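Local atomic coordinates of BIS(5'-nucleosyl)-tetraphosphatase (Diadenosine tetraphosphatase), putative (Plasmodium falciparum, PDB entry 5CFJ), a protein that probably hydrolyses diadenosine tetraphosphate asymmetrically, to ATP and AMP, as a nucleotide-binding member of the Nudix hydrolase family. Residues A[85-88]-A[93-96]. Numbering follows the deposited sequence. Where two conformers were deposited one is given.
With SO4 (sulfate ion), chain B.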
ATOM      1  N   LEU A  85      -9.279   6.786   1.763  1.00 12.72           N
ATOM      2  CA  LEU A  85     -10.244   6.281   0.800  1.00 13.24           C
ATOM      3  C   LEU A  85     -11.442   5.742   1.537  1.00 13.79           C
ATOM      4  O   LEU A  85     -11.295   4.919   2.417  1.00 15.25           O
ATOM      5  CB  LEU A  85      -9.631   5.164  -0.047  1.00 13.69           C
ATOM      6  CG  LEU A  85      -8.302   5.447  -0.735  1.00 15.75           C
ATOM      7  CD1 LEU A  85      -7.876   4.253  -1.572  1.00 17.70           C
ATOM      8  CD2 LEU A  85      -8.387   6.703  -1.583  1.00 19.11           C
ATOM      9  N   LYS A  86     -12.629   6.193   1.169  1.00 15.89           N
ATOM     10  CA  LYS A  86     -13.846   5.632   1.727  1.00 17.61           C
ATOM     11  C   LYS A  86     -14.590   4.889   0.635  1.00 18.89           C
ATOM     12  O   LYS A  86     -14.813   5.419  -0.452  1.00 20.10           O
ATOM     13  CB  LYS A  86     -14.733   6.709   2.343  1.00 18.56           C
ATOM     14  CG  LYS A  86     -16.001   6.099   2.909  1.00 20.91           C
ATOM     15  CD  LYS A  86     -16.745   7.033   3.813  1.00 21.16           C
ATOM     16  CE  LYS A  86     -17.861   6.284   4.520  1.00 23.50           C
ATOM     17  NZ  LYS A  86     -18.614   7.173   5.432  1.00 24.42           N
ATOM     18  N   TYR A  87     -14.973   3.654   0.935  1.00 20.90           N
ATOM     19  CA  TYR A  87     -15.591   2.786  -0.054  1.00 23.02           C
ATOM     20  C   TYR A  87     -16.451   1.753   0.640  1.00 28.55           C
ATOM     21  O   TYR A  87     -16.478   1.692   1.860  1.00 29.63           O
ATOM     22  CB  TYR A  87     -14.525   2.113  -0.918  1.00 22.98           C
ATOM     23  CG  TYR A  87     -13.403   1.438  -0.148  1.00 21.47           C
ATOM     24  CD1 TYR A  87     -12.327   2.174   0.331  1.00 20.04           C
ATOM     25  CD2 TYR A  87     -13.411   0.065   0.084  1.00 22.26           C
ATOM     26  CE1 TYR A  87     -11.294   1.568   1.025  1.00 19.49           C
ATOM     27  CE2 TYR A  87     -12.374  -0.555   0.777  1.00 21.33           C
ATOM     28  CZ  TYR A  87     -11.319   0.207   1.248  1.00 19.49           C
ATOM     29  OH  TYR A  87     -10.271  -0.374   1.933  1.00 19.18           O
ATOM     30  N   ASN A  88     -17.167   0.946  -0.131  1.00 33.64           N
ATOM     31  CA  ASN A  88     -18.053  -0.041   0.467  1.00 40.51           C
ATOM     32  C   ASN A  88     -17.537  -1.461   0.329  1.00 45.30           C
ATOM     33  O   ASN A  88     -16.948  -1.826  -0.687  1.00 45.83           O
ATOM     34  CB  ASN A  88     -19.446   0.068  -0.143  1.00 44.37           C
ATOM     35  CG  ASN A  88     -20.142   1.352   0.242  1.00 48.33           C
ATOM     36  OD1 ASN A  88     -20.054   1.799   1.386  1.00 48.53           O
ATOM     37  ND2 ASN A  88     -20.840   1.957  -0.711  1.00 50.79           N
ATOM     38  N   PRO A  93     -19.579   0.290   5.296  0.98 61.09           N
ATOM     39  CA  PRO A  93     -18.627   1.380   5.062  0.98 50.90           C
ATOM     40  C   PRO A  93     -17.222   1.045   5.540  0.98 39.07           C
ATOM     41  O   PRO A  93     -17.041   0.577   6.665  0.98 36.86           O
ATOM     42  CB  PRO A  93     -19.209   2.542   5.876  0.98 53.17           C
ATOM     43  CG  PRO A  93     -20.651   2.210   6.035  0.98 55.44           C
ATOM     44  CD  PRO A  93     -20.702   0.718   6.145  0.98 57.94           C
ATOM     45  N   LYS A  94     -16.244   1.272   4.668  1.00 28.20           N
ATOM     46  CA  LYS A  94     -14.846   1.121   5.046  0.56 25.05           C
ATOM     47  C   LYS A  94     -14.061   2.366   4.686  1.00 21.74           C
ATOM     48  O   LYS A  94     -14.352   3.064   3.713  1.00 22.24           O
ATOM     49  CB  LYS A  94     -14.201  -0.110   4.391  0.56 25.87           C
ATOM     50  CG  LYS A  94     -12.790  -0.388   4.915  0.56 27.47           C
ATOM     51  CD  LYS A  94     -12.262  -1.765   4.549  0.56 29.05           C
ATOM     52  CE  LYS A  94     -10.909  -1.996   5.216  0.56 29.99           C
ATOM     53  NZ  LYS A  94     -10.354  -3.345   4.949  0.56 27.79           N
ATOM     54  N   GLU A  95     -13.080   2.647   5.519  1.00 18.63           N
ATOM     55  CA  GLU A  95     -12.181   3.755   5.320  0.51 18.28           C
ATOM     56  C   GLU A  95     -10.756   3.257   5.485  1.00 16.04           C
ATOM     57  O   GLU A  95     -10.455   2.644   6.498  1.00 18.20           O
ATOM     58  CB  GLU A  95     -12.495   4.843   6.332  0.51 20.70           C
ATOM     59  CG  GLU A  95     -12.311   6.208   5.810  0.51 20.90           C
ATOM     60  CD  GLU A  95     -12.996   7.243   6.659  0.51 19.98           C
ATOM     61  OE1 GLU A  95     -12.696   7.329   7.873  0.51 21.36           O
ATOM     62  OE2 GLU A  95     -13.848   7.963   6.105  0.51 19.31           O
ATOM     63  N   THR A  96      -9.897   3.514   4.506  1.00 13.48           N
ATOM     64  CA  THR A  96      -8.504   3.122   4.637  1.00 13.27           C
ATOM     65  C   THR A  96      -7.627   4.337   4.405  1.00 11.57           C
ATOM     66  O   THR A  96      -7.801   5.036   3.420  1.00 12.33           O
ATOM     67  CB  THR A  96      -8.123   2.013   3.656  1.00 15.43           C
ATOM     68  OG1 THR A  96      -8.943   0.867   3.912  1.00 17.62           O
ATOM     69  CG2 THR A  96      -6.664   1.639   3.838  1.00 17.01           C
TER
HETATM   70  S   SO4 B 201     -10.202  -4.027   1.274  1.00 28.47           S
HETATM   71  O1  SO4 B 201      -8.992  -4.842   1.230  1.00 26.24           O
HETATM   72  O2  SO4 B 201     -10.038  -2.881   2.160  1.00 27.47           O
HETATM   73  O3  SO4 B 201     -10.514  -3.567  -0.076  1.00 30.68           O
HETATM   74  O4  SO4 B 201     -11.311  -4.853   1.748  1.00 32.52           O
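L85 and Y87 pair with T96 and K94 across two antiparallel strands, each through two backbone hydrogen bonds; K86 with E95 and N88 with P93 are the non-hydrogen-bonded pairs. The bond from L85 N to T96 O is 2.8 Å and nearly straight, 174° at the hydrogen. L85, Y87, K94 and T96 share one face of the hairpin. CG of Y87 lies between the backbone N and the carbonyl carbon (chi1 50°), which brings OH over to K94 and T96. T96 OG1 donates to Y87 OH at 2.7 Å. Y87 OH in turn donates to sulfate O2 at 2.5 Å, a short bond. That sulfate oxygen lies in the ring plane, at its edge. K94 CB lies 4.1 Å above the plane of the Y87 ring, offset toward the rim. In the conformer described, the extended K94 chain runs past Y87 OH, and K94 NZ bonds sulfate O2 at 2.8 Å. H43 NE2 and K48 NZ also hydrogen-bond the sulfate. On the other face, the charged ends of K86 and E95 are not in contact. The segments belong to the beta hairpin of strands 76-89 and 92-103. The sulfate, probably from the crystallisation liquor, occupies a basic site that could suit a substrate phosphate, consistent with a Nudix hydrolase.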